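Local coordinates for protein 4-hydroxy-tetrahydrodipicolinate synthase (Thermotoga maritima, PDB 1O5K) that probably catalyses the condensation of pyruvate with aspartate beta-semialdehyde to 4-hydroxy-tetrahydrodipicolinate, a step of lysine biosynthesis, by way of a Schiff base, at residues Met13-Val17 / Gly214-Ile218; Arg205-Leu209 / Ser244-Arg249; Tyr41-Asn45 / Ser222-Lys227; Leu112-Pro116 / His129-Ile133. All coordinates share one frame; numbering follows the deposited sequence.

Contact 1 of 4, residues Met13-Val17 / Gly214-Ile218; sequences MFRGV and GDGVI
With CG set beside the backbone N (chi1 -68°) and the chain bent at chi3 (88°), Arg15 curls its guanidinium round to the carboxylate of Asp215. Arg15 NE gives its hydrogen to the anti lone pair of Asp215 OD2 at 3.0 Å, and Arg15 NH2 adds a weak bond to the same oxygen at 3.3 Å. The two flat groups stand 71° apart, so this salt bridge is not the flat, two-oxygen kind. Asp215 OD1 turns to Lys190 and to the backbone N of Val198, and the short acid thus serves two cations.

Parallel strand pairing follows. Gly16 N bonds almost straight to Asp215 O at 2.9 Å, and Val217 N to Gly16 O at 2.9 Å. Glycine suits both paired positions: each backbone conformation would press a CB against the preceding carbonyl, and one on Gly216 would also strike Gly16 O. The bare CA of Gly216 instead makes a CA-H...O contact with that oxygen at 3.2 Å. Val17 CG2 and Val217 CG1 lie side by side, 3.9 Å apart, and the rim of the Phe14 ring meets Ile218, predicted to help bind pyruvate, CZ to CG1 being 3.7 Å.

Strands 16-20 and 216-219, the first and last of the TIM barrel, close its wall here. Met229 of helix 226-237 covers both valines, while Phe14 stacks on Trp199 and reaches strands 49-52 and 84-87.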
# COMPACT_ATOMS: atom_id res chain seq x y z
N MET A 13 -25.83 -24.40 -1.03
CA MET A 13 -26.06 -23.56 -2.21
C MET A 13 -25.51 -24.26 -3.46
O MET A 13 -26.27 -24.81 -4.27
CB MET A 13 -25.45 -22.14 -2.09
CG MET A 13 -25.93 -21.26 -0.91
SD MET A 13 -27.68 -20.85 -1.12
CE MET A 13 -27.92 -19.77 0.27
N PHE A 14 -24.19 -24.31 -3.58
CA PHE A 14 -23.58 -24.85 -4.76
C PHE A 14 -22.08 -25.00 -4.62
O PHE A 14 -21.47 -24.38 -3.74
CB PHE A 14 -23.87 -23.94 -5.97
CG PHE A 14 -23.05 -22.67 -5.99
CD1 PHE A 14 -21.88 -22.58 -6.75
CD2 PHE A 14 -23.44 -21.56 -5.26
CE1 PHE A 14 -21.13 -21.41 -6.77
CE2 PHE A 14 -22.69 -20.42 -5.23
CZ PHE A 14 -21.51 -20.31 -5.99
N ARG A 15 -21.51 -25.86 -5.47
CA ARG A 15 -20.07 -25.91 -5.67
C ARG A 15 -19.82 -25.68 -7.15
O ARG A 15 -20.65 -26.05 -7.99
CB ARG A 15 -19.46 -27.25 -5.27
CG ARG A 15 -19.52 -27.48 -3.77
CD ARG A 15 -18.69 -28.65 -3.34
NE ARG A 15 -17.31 -28.26 -3.06
CZ ARG A 15 -16.23 -29.00 -3.31
NH1 ARG A 15 -16.34 -30.19 -3.91
NH2 ARG A 15 -15.04 -28.54 -2.99
N GLY A 16 -18.68 -25.08 -7.45
CA GLY A 16 -18.36 -24.74 -8.82
C GLY A 16 -18.63 -23.28 -9.07
O GLY A 16 -18.20 -22.45 -8.28
N VAL A 17 -19.37 -22.97 -10.16
CA VAL A 17 -19.46 -21.60 -10.67
C VAL A 17 -20.87 -21.05 -10.45
O VAL A 17 -21.85 -21.69 -10.86
CB VAL A 17 -19.16 -21.53 -12.17
CG1 VAL A 17 -19.32 -20.08 -12.65
CG2 VAL A 17 -17.76 -22.03 -12.41
N GLY A 214 -11.22 -24.44 -1.14
CA GLY A 214 -12.50 -23.80 -1.28
C GLY A 214 -13.40 -24.48 -2.29
O GLY A 214 -13.09 -25.57 -2.81
N ASP A 215 -14.53 -23.83 -2.55
CA ASP A 215 -15.68 -24.45 -3.18
C ASP A 215 -16.09 -23.97 -4.58
O ASP A 215 -17.07 -24.44 -5.14
CB ASP A 215 -16.86 -24.38 -2.22
CG ASP A 215 -16.55 -25.09 -0.95
OD1 ASP A 215 -16.28 -24.42 0.06
OD2 ASP A 215 -16.38 -26.31 -0.95
N GLY A 216 -15.30 -23.07 -5.17
CA GLY A 216 -15.61 -22.54 -6.45
C GLY A 216 -15.50 -21.04 -6.51
O GLY A 216 -14.64 -20.43 -5.87
N VAL A 217 -16.38 -20.44 -7.29
CA VAL A 217 -16.29 -19.03 -7.62
C VAL A 217 -17.64 -18.40 -7.90
O VAL A 217 -18.51 -19.03 -8.49
CB VAL A 217 -15.34 -18.75 -8.82
CG1 VAL A 217 -15.78 -19.57 -10.06
CG2 VAL A 217 -15.21 -17.24 -9.16
N ILE A 218 -17.82 -17.19 -7.39
CA ILE A 218 -18.93 -16.35 -7.78
C ILE A 218 -18.30 -15.35 -8.77
O ILE A 218 -17.51 -14.47 -8.39
CB ILE A 218 -19.65 -15.70 -6.61
CG1 ILE A 218 -20.37 -16.79 -5.78
CG2 ILE A 218 -20.65 -14.65 -7.18
CD1 ILE A 218 -20.89 -16.32 -4.39

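Contact 2 of 4, residues Arg205-Leu209 / Ser244-Arg249; sequences RTFYL and SREVHR
Phe207 lays one face of its ring over the backbone of Arg245, whose CA sits 3.7 Å above the ring plane, off-centre. The same ring touches the aliphatic part of that arginine, with Phe207 CZ 3.6 Å from Arg245 CB, and turns its edge to Ser244 OG. Nearer the backbone, Phe207 CB covers a face of the His248 imidazole in a CH-pi contact, 4.1 Å from its centroid, whereas the two rings themselves barely overlap. Tyr208 points its edge at the His248 face, planes 85° apart, in an offset edge-to-face pair. A water joins Phe207 N (3.0 Å) to His248 ND1 (2.6 Å), serving a backbone N-H in the first turn of a helix. With an alanine in place of Phe207, the CB contact on His248 would remain, but a gap is likely to open beside Arg245 and Ser244.

A second subunit receives the polar ends: its Asp183 takes Tyr208 OH, partners His248 and forms a salt bridge with Arg249 NE, and its Cys211 and Ala212 carbonyls take Arg245 and Arg249. Helices 206-212 and 241-257 meet through this aromatic cluster, with helix 226-237 alongside, where Leu232 O bonds Ser244 OG.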
# COMPACT_ATOMS: atom_id res chain seq x y z
N ARG A 205 -8.44 -15.50 -8.91
CA ARG A 205 -8.00 -16.24 -7.68
C ARG A 205 -8.67 -17.62 -7.54
O ARG A 205 -8.34 -18.37 -6.63
CB ARG A 205 -8.29 -15.43 -6.43
CG ARG A 205 -7.52 -14.10 -6.37
CD ARG A 205 -6.07 -14.27 -6.10
NE ARG A 205 -5.31 -13.04 -5.96
CZ ARG A 205 -4.83 -12.32 -6.96
NH1 ARG A 205 -5.08 -12.63 -8.25
NH2 ARG A 205 -4.07 -11.27 -6.66
N THR A 206 -9.60 -17.97 -8.44
CA THR A 206 -10.37 -19.23 -8.31
C THR A 206 -9.46 -20.45 -8.19
O THR A 206 -9.63 -21.28 -7.29
CB THR A 206 -11.30 -19.41 -9.49
OG1 THR A 206 -12.15 -18.27 -9.60
CG2 THR A 206 -12.20 -20.65 -9.26
N PHE A 207 -8.53 -20.60 -9.12
CA PHE A 207 -7.60 -21.71 -9.11
C PHE A 207 -6.91 -21.88 -7.74
O PHE A 207 -6.91 -22.95 -7.14
CB PHE A 207 -6.55 -21.61 -10.23
CG PHE A 207 -5.52 -22.69 -10.19
CD1 PHE A 207 -5.86 -24.00 -10.47
CD2 PHE A 207 -4.19 -22.41 -9.79
CE1 PHE A 207 -4.94 -25.02 -10.42
CE2 PHE A 207 -3.26 -23.45 -9.68
CZ PHE A 207 -3.65 -24.74 -10.00
N TYR A 208 -6.38 -20.79 -7.23
CA TYR A 208 -5.63 -20.84 -6.00
C TYR A 208 -6.57 -21.04 -4.79
O TYR A 208 -6.19 -21.73 -3.84
CB TYR A 208 -4.70 -19.64 -5.85
CG TYR A 208 -3.62 -19.66 -6.87
CD1 TYR A 208 -2.59 -20.59 -6.81
CD2 TYR A 208 -3.67 -18.79 -7.99
CE1 TYR A 208 -1.63 -20.66 -7.80
CE2 TYR A 208 -2.67 -18.86 -8.99
CZ TYR A 208 -1.69 -19.78 -8.89
OH TYR A 208 -0.71 -19.86 -9.87
N LEU A 209 -7.77 -20.48 -4.85
CA LEU A 209 -8.76 -20.74 -3.84
C LEU A 209 -9.22 -22.18 -3.83
O LEU A 209 -9.38 -22.74 -2.75
CB LEU A 209 -9.93 -19.78 -3.96
CG LEU A 209 -10.98 -19.99 -2.89
CD1 LEU A 209 -11.36 -18.56 -2.40
CD2 LEU A 209 -12.12 -20.77 -3.49
N SER A 244 -6.81 -28.03 -14.65
CA SER A 244 -7.47 -26.84 -14.07
C SER A 244 -6.58 -25.60 -14.23
O SER A 244 -7.04 -24.54 -14.67
CB SER A 244 -7.85 -27.06 -12.59
OG SER A 244 -8.51 -25.95 -12.01
N ARG A 245 -5.29 -25.75 -13.91
CA ARG A 245 -4.35 -24.65 -14.01
C ARG A 245 -4.25 -24.15 -15.47
O ARG A 245 -4.16 -22.93 -15.72
CB ARG A 245 -2.98 -25.08 -13.53
CG ARG A 245 -1.96 -23.90 -13.51
CD ARG A 245 -0.67 -24.30 -12.80
NE ARG A 245 -0.05 -25.40 -13.50
CZ ARG A 245 0.58 -26.44 -12.95
NH1 ARG A 245 0.68 -26.62 -11.64
NH2 ARG A 245 1.07 -27.36 -13.74
N GLU A 246 -4.25 -25.08 -16.42
CA GLU A 246 -4.20 -24.71 -17.84
C GLU A 246 -5.43 -23.90 -18.27
O GLU A 246 -5.32 -22.95 -19.07
CB GLU A 246 -4.12 -25.94 -18.74
CG GLU A 246 -2.77 -26.62 -18.75
N VAL A 247 -6.62 -24.26 -17.79
CA VAL A 247 -7.81 -23.45 -18.08
C VAL A 247 -7.63 -22.05 -17.51
O VAL A 247 -7.93 -21.05 -18.13
CB VAL A 247 -9.12 -24.06 -17.51
CG1 VAL A 247 -10.29 -23.13 -17.78
CG2 VAL A 247 -9.37 -25.45 -18.08
N HIS A 248 -7.18 -21.99 -16.27
CA HIS A 248 -6.90 -20.73 -15.60
C HIS A 248 -5.93 -19.87 -16.43
O HIS A 248 -6.14 -18.65 -16.64
CB HIS A 248 -6.31 -21.04 -14.23
CG HIS A 248 -5.54 -19.91 -13.61
ND1 HIS A 248 -6.16 -18.87 -12.93
CD2 HIS A 248 -4.21 -19.70 -13.48
CE1 HIS A 248 -5.23 -18.07 -12.44
NE2 HIS A 248 -4.04 -18.53 -12.79
N ARG A 249 -4.88 -20.49 -16.90
CA ARG A 249 -3.89 -19.77 -17.68
C ARG A 249 -4.45 -19.28 -19.01
O ARG A 249 -4.20 -18.15 -19.42
CB ARG A 249 -2.65 -20.64 -17.90
CG ARG A 249 -1.90 -20.99 -16.54
CD ARG A 249 -1.12 -19.83 -16.00
NE ARG A 249 -0.55 -19.97 -14.63
CZ ARG A 249 0.46 -20.79 -14.32
NH1 ARG A 249 0.98 -21.65 -15.20
NH2 ARG A 249 0.93 -20.78 -13.08
O HOH W 1 -8.33 -18.70 -11.46

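Contact 3 of 4, residues Tyr41-Asn45 / Ser222-Lys227; sequences YQLEN and SNVAPK
Pro226 pushes its ring into a corner formed by Tyr41, Gln42 and Asn45. Pro226 CG lies over one face of the Tyr41 ring in a CH-pi contact, 4.1 Å from the centroid, and the proline also rests against Asn45, CG to CB being 3.6 Å. A proline fits this first turn of helix 226-237, just after the N-cap residue Ala225, because no backbone N-H is needed there and the stiff, puckered ring offers a compact hydrocarbon surface.

Asn45 does two jobs. Its CB supports the proline, while its amide folds back on the helix: Asn45 ND2 bonds Tyr41 O at 2.8 Å, in both the amide and the carbonyl plane, which fixes the rotation of the amide. Asn45 OD1 lies beside the Lys227 chain, 3.7 Å from its CB.

Gln42, bent at chi2 (-61°), brings its amide against the turn before Pro226. NE2 of Gln42 bonds Ser222 O at 2.9 Å, with the acceptor in the amide plane, and OE1 goes to Thr19 OG1, which also pairs with Ser222 OG. Partners at both ends leave the amide little freedom to flip. Tyr41, its CG anti to N (chi1 -178°), extends past the proline until its OH bonds Val224 O at 2.6 Å from above the carbonyl plane.

The chemistry is division of labour: side-chain donors of one helix satisfy carbonyls of the segment leading into helix 226-237, and hydrocarbon fills between. This probably helps to position Asn223, bonded to Ala20 O, whose side chain lies about 4 Å from that of Thr56, a predicted pyruvate-binding residue.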
# COMPACT_ATOMS: atom_id res chain seq x y z
N TYR A 41 -28.09 -18.83 -21.71
CA TYR A 41 -26.66 -19.10 -21.96
C TYR A 41 -25.92 -19.66 -20.76
O TYR A 41 -25.09 -20.55 -20.92
CB TYR A 41 -26.03 -17.79 -22.45
CG TYR A 41 -24.56 -17.78 -22.84
CD1 TYR A 41 -24.08 -18.62 -23.85
CD2 TYR A 41 -23.68 -16.84 -22.30
CE1 TYR A 41 -22.75 -18.55 -24.25
CE2 TYR A 41 -22.34 -16.78 -22.70
CZ TYR A 41 -21.89 -17.61 -23.67
OH TYR A 41 -20.55 -17.50 -24.08
N GLN A 42 -26.18 -19.12 -19.57
CA GLN A 42 -25.59 -19.65 -18.35
C GLN A 42 -26.05 -21.11 -18.11
O GLN A 42 -25.24 -21.99 -17.81
CB GLN A 42 -25.96 -18.77 -17.17
CG GLN A 42 -25.44 -17.34 -17.34
CD GLN A 42 -23.92 -17.29 -17.45
OE1 GLN A 42 -23.21 -17.88 -16.64
NE2 GLN A 42 -23.44 -16.60 -18.44
N LEU A 43 -27.35 -21.32 -18.19
CA LEU A 43 -27.97 -22.59 -17.87
C LEU A 43 -27.46 -23.66 -18.81
O LEU A 43 -27.15 -24.77 -18.38
CB LEU A 43 -29.49 -22.52 -17.98
CG LEU A 43 -30.18 -21.81 -16.80
CD1 LEU A 43 -31.63 -21.50 -17.15
CD2 LEU A 43 -30.07 -22.64 -15.50
N GLU A 44 -27.36 -23.30 -20.08
CA GLU A 44 -26.97 -24.25 -21.12
C GLU A 44 -25.50 -24.66 -21.02
O GLU A 44 -25.09 -25.67 -21.57
CB GLU A 44 -27.25 -23.67 -22.51
N ASN A 45 -24.70 -23.84 -20.38
CA ASN A 45 -23.26 -24.07 -20.22
C ASN A 45 -22.82 -24.57 -18.85
O ASN A 45 -21.63 -24.54 -18.52
CB ASN A 45 -22.51 -22.82 -20.66
CG ASN A 45 -22.50 -22.70 -22.15
OD1 ASN A 45 -21.87 -23.53 -22.82
ND2 ASN A 45 -23.29 -21.75 -22.69
N SER A 222 -17.68 -15.70 -16.05
CA SER A 222 -18.67 -16.61 -16.53
C SER A 222 -19.86 -15.97 -17.26
O SER A 222 -20.60 -16.69 -17.93
CB SER A 222 -19.22 -17.48 -15.39
OG SER A 222 -19.84 -16.70 -14.36
N ASN A 223 -20.06 -14.64 -17.14
CA ASN A 223 -21.07 -14.00 -17.98
C ASN A 223 -20.80 -14.25 -19.46
O ASN A 223 -21.72 -14.43 -20.25
CB ASN A 223 -21.09 -12.50 -17.74
CG ASN A 223 -21.92 -12.10 -16.52
OD1 ASN A 223 -23.15 -11.90 -16.61
ND2 ASN A 223 -21.24 -11.91 -15.37
N VAL A 224 -19.52 -14.22 -19.84
CA VAL A 224 -19.14 -14.38 -21.23
C VAL A 224 -18.59 -15.74 -21.55
O VAL A 224 -18.79 -16.23 -22.66
CB VAL A 224 -18.16 -13.29 -21.72
CG1 VAL A 224 -18.82 -11.89 -21.60
CG2 VAL A 224 -16.87 -13.33 -20.99
N ALA A 225 -17.93 -16.37 -20.57
CA ALA A 225 -17.30 -17.66 -20.79
C ALA A 225 -17.70 -18.68 -19.73
O ALA A 225 -16.84 -19.19 -18.99
CB ALA A 225 -15.79 -17.44 -20.76
N PRO A 226 -18.99 -19.00 -19.63
CA PRO A 226 -19.48 -19.89 -18.60
C PRO A 226 -18.88 -21.28 -18.69
O PRO A 226 -18.50 -21.84 -17.67
CB PRO A 226 -21.00 -19.90 -18.83
CG PRO A 226 -21.15 -19.53 -20.26
CD PRO A 226 -20.09 -18.50 -20.48
N LYS A 227 -18.80 -21.85 -19.88
CA LYS A 227 -18.31 -23.23 -19.99
C LYS A 227 -16.88 -23.35 -19.54
O LYS A 227 -16.53 -24.35 -18.89
CB LYS A 227 -18.41 -23.70 -21.44
CG LYS A 227 -17.85 -25.09 -21.76
CD LYS A 227 -18.23 -25.38 -23.22
CE LYS A 227 -17.19 -26.20 -23.95
NZ LYS A 227 -17.53 -26.26 -25.42

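Contact 4 of 4, residues Leu112-Pro116 / His129-Ile133; sequences LVVTP and HYKYI
Tyr130 and Val113 slide past each other in opposite directions, the tyrosine reaching toward the strand as the valine reaches back. Val113 CG1 meets Tyr130 CE1 at 3.6 Å, and beyond it Tyr130 OH donates to Val113 O at 2.7 Å. The hydroxyl stands 36° out of the carbonyl plane, although the carbonyl oxygen lies at the edge of the tyrosine ring, in its plane. With CG beside the backbone N (chi1 -73°), Tyr130 turns its ring toward the strand. A phenylalanine in its place is likely to keep the packing on Val113 but to leave Val113 O without the hydroxyl.

His129 is held as a filling between hydrocarbons: Pro116 CG sits over the centre of one face, 3.6 Å from the centroid, and Ile133 CD1 covers the opposite face toward its rim. Both ring nitrogens have polar partners: a water lies 2.8 Å from His129 NE2 and donates to Val114 O at 2.7 Å, and ND1 pairs with Thr93 OG1. A histidine suits a place wanting a flat surface with polar corners. Pro284 of a third subunit packs on both His129 and Pro116.

The axes of 112-114 and 129-133 make 148°, and their parent strand 110-114 and helix 123-134 begin the beta-alpha-beta crossover to strand 141-144, the repeating step of a TIM barrel. Val114, pointing away from the helix, reaches Tyr144, the predicted catalytic proton donor/acceptor.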
# COMPACT_ATOMS: atom_id res chain seq x y z
N LEU A 112 -26.86 -12.81 -0.86
CA LEU A 112 -25.46 -12.44 -0.79
C LEU A 112 -25.42 -11.08 -0.11
O LEU A 112 -26.09 -10.16 -0.55
CB LEU A 112 -24.89 -12.36 -2.22
CG LEU A 112 -23.39 -12.02 -2.34
CD1 LEU A 112 -22.57 -13.20 -1.84
CD2 LEU A 112 -22.96 -11.68 -3.74
N VAL A 113 -24.74 -10.98 1.02
CA VAL A 113 -24.81 -9.77 1.83
C VAL A 113 -23.42 -9.21 2.06
O VAL A 113 -22.62 -9.74 2.85
CB VAL A 113 -25.47 -10.08 3.19
CG1 VAL A 113 -25.47 -8.88 4.09
CG2 VAL A 113 -26.87 -10.63 3.02
N VAL A 114 -23.13 -8.14 1.32
CA VAL A 114 -21.83 -7.53 1.40
C VAL A 114 -21.64 -6.94 2.79
O VAL A 114 -22.59 -6.48 3.44
CB VAL A 114 -21.65 -6.45 0.27
CG1 VAL A 114 -22.60 -5.31 0.45
CG2 VAL A 114 -20.19 -6.04 0.10
N THR A 115 -20.41 -6.98 3.26
CA THR A 115 -20.06 -6.18 4.46
C THR A 115 -20.46 -4.74 4.18
O THR A 115 -20.23 -4.20 3.09
CB THR A 115 -18.54 -6.17 4.72
OG1 THR A 115 -17.87 -5.62 3.58
CG2 THR A 115 -17.96 -7.58 4.93
N PRO A 116 -21.08 -4.08 5.16
CA PRO A 116 -21.37 -2.67 5.05
C PRO A 116 -20.20 -1.87 4.51
O PRO A 116 -19.07 -1.96 5.01
CB PRO A 116 -21.69 -2.27 6.48
CG PRO A 116 -22.39 -3.54 7.00
CD PRO A 116 -21.60 -4.67 6.42
N HIS A 129 -23.93 -7.29 12.86
CA HIS A 129 -24.70 -7.08 11.63
C HIS A 129 -25.24 -8.41 11.09
O HIS A 129 -26.43 -8.56 10.90
CB HIS A 129 -23.81 -6.37 10.60
CG HIS A 129 -24.41 -6.17 9.25
ND1 HIS A 129 -25.33 -5.18 8.97
CD2 HIS A 129 -24.12 -6.77 8.08
CE1 HIS A 129 -25.60 -5.20 7.67
NE2 HIS A 129 -24.89 -6.17 7.11
N TYR A 130 -24.34 -9.38 10.88
CA TYR A 130 -24.74 -10.70 10.34
C TYR A 130 -25.58 -11.47 11.35
O TYR A 130 -26.52 -12.17 10.96
CB TYR A 130 -23.50 -11.47 9.92
CG TYR A 130 -22.89 -10.90 8.65
CD1 TYR A 130 -23.55 -11.05 7.42
CD2 TYR A 130 -21.70 -10.18 8.67
CE1 TYR A 130 -23.03 -10.44 6.29
CE2 TYR A 130 -21.18 -9.63 7.53
CZ TYR A 130 -21.86 -9.76 6.34
OH TYR A 130 -21.33 -9.19 5.18
N LYS A 131 -25.29 -11.32 12.64
CA LYS A 131 -26.10 -11.99 13.66
C LYS A 131 -27.55 -11.50 13.64
O LYS A 131 -28.52 -12.29 13.69
CB LYS A 131 -25.52 -11.74 15.05
CG LYS A 131 -26.30 -12.52 16.12
CD LYS A 131 -25.48 -12.84 17.33
CE LYS A 131 -25.76 -11.89 18.48
NZ LYS A 131 -25.04 -10.62 18.28
N TYR A 132 -27.70 -10.19 13.64
CA TYR A 132 -29.01 -9.56 13.60
C TYR A 132 -29.82 -10.11 12.44
O TYR A 132 -30.98 -10.49 12.60
CB TYR A 132 -28.91 -8.05 13.47
CG TYR A 132 -30.24 -7.32 13.56
CD1 TYR A 132 -30.79 -6.99 14.79
CD2 TYR A 132 -30.93 -6.94 12.41
CE1 TYR A 132 -32.01 -6.29 14.88
CE2 TYR A 132 -32.15 -6.28 12.50
CZ TYR A 132 -32.66 -5.95 13.73
OH TYR A 132 -33.85 -5.28 13.82
N ILE A 133 -29.21 -10.14 11.27
CA ILE A 133 -29.90 -10.62 10.07
C ILE A 133 -30.22 -12.12 10.12
O ILE A 133 -31.35 -12.56 9.89
CB ILE A 133 -29.07 -10.27 8.83
CG1 ILE A 133 -28.85 -8.74 8.75
CG2 ILE A 133 -29.76 -10.76 7.62
CD1 ILE A 133 -27.68 -8.31 7.86
O HOH W 2 -24.95 -5.69 4.37

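All four contacts are largely buried, but at different depths. Contact 1, about 10 Å from the chain's centre, joins strand to strand, and its close backbone pairing is possible because Gly16 and Gly216 are glycines. Contact 4 belongs to the same sheet but joins a strand to its outer helix through side chains and packs on a third subunit. Contact 2, farthest out at about 17 Å, joins two helices by aromatic packing and sends polar groups to a second subunit; a water bridges in both 2 and 4. Contact 3 joins a helix to the turn and first residues of another, within one chain. Contacts 1 and 2 touch, as do 1 and 3; contact 4 lies across the centre from 2 and 3.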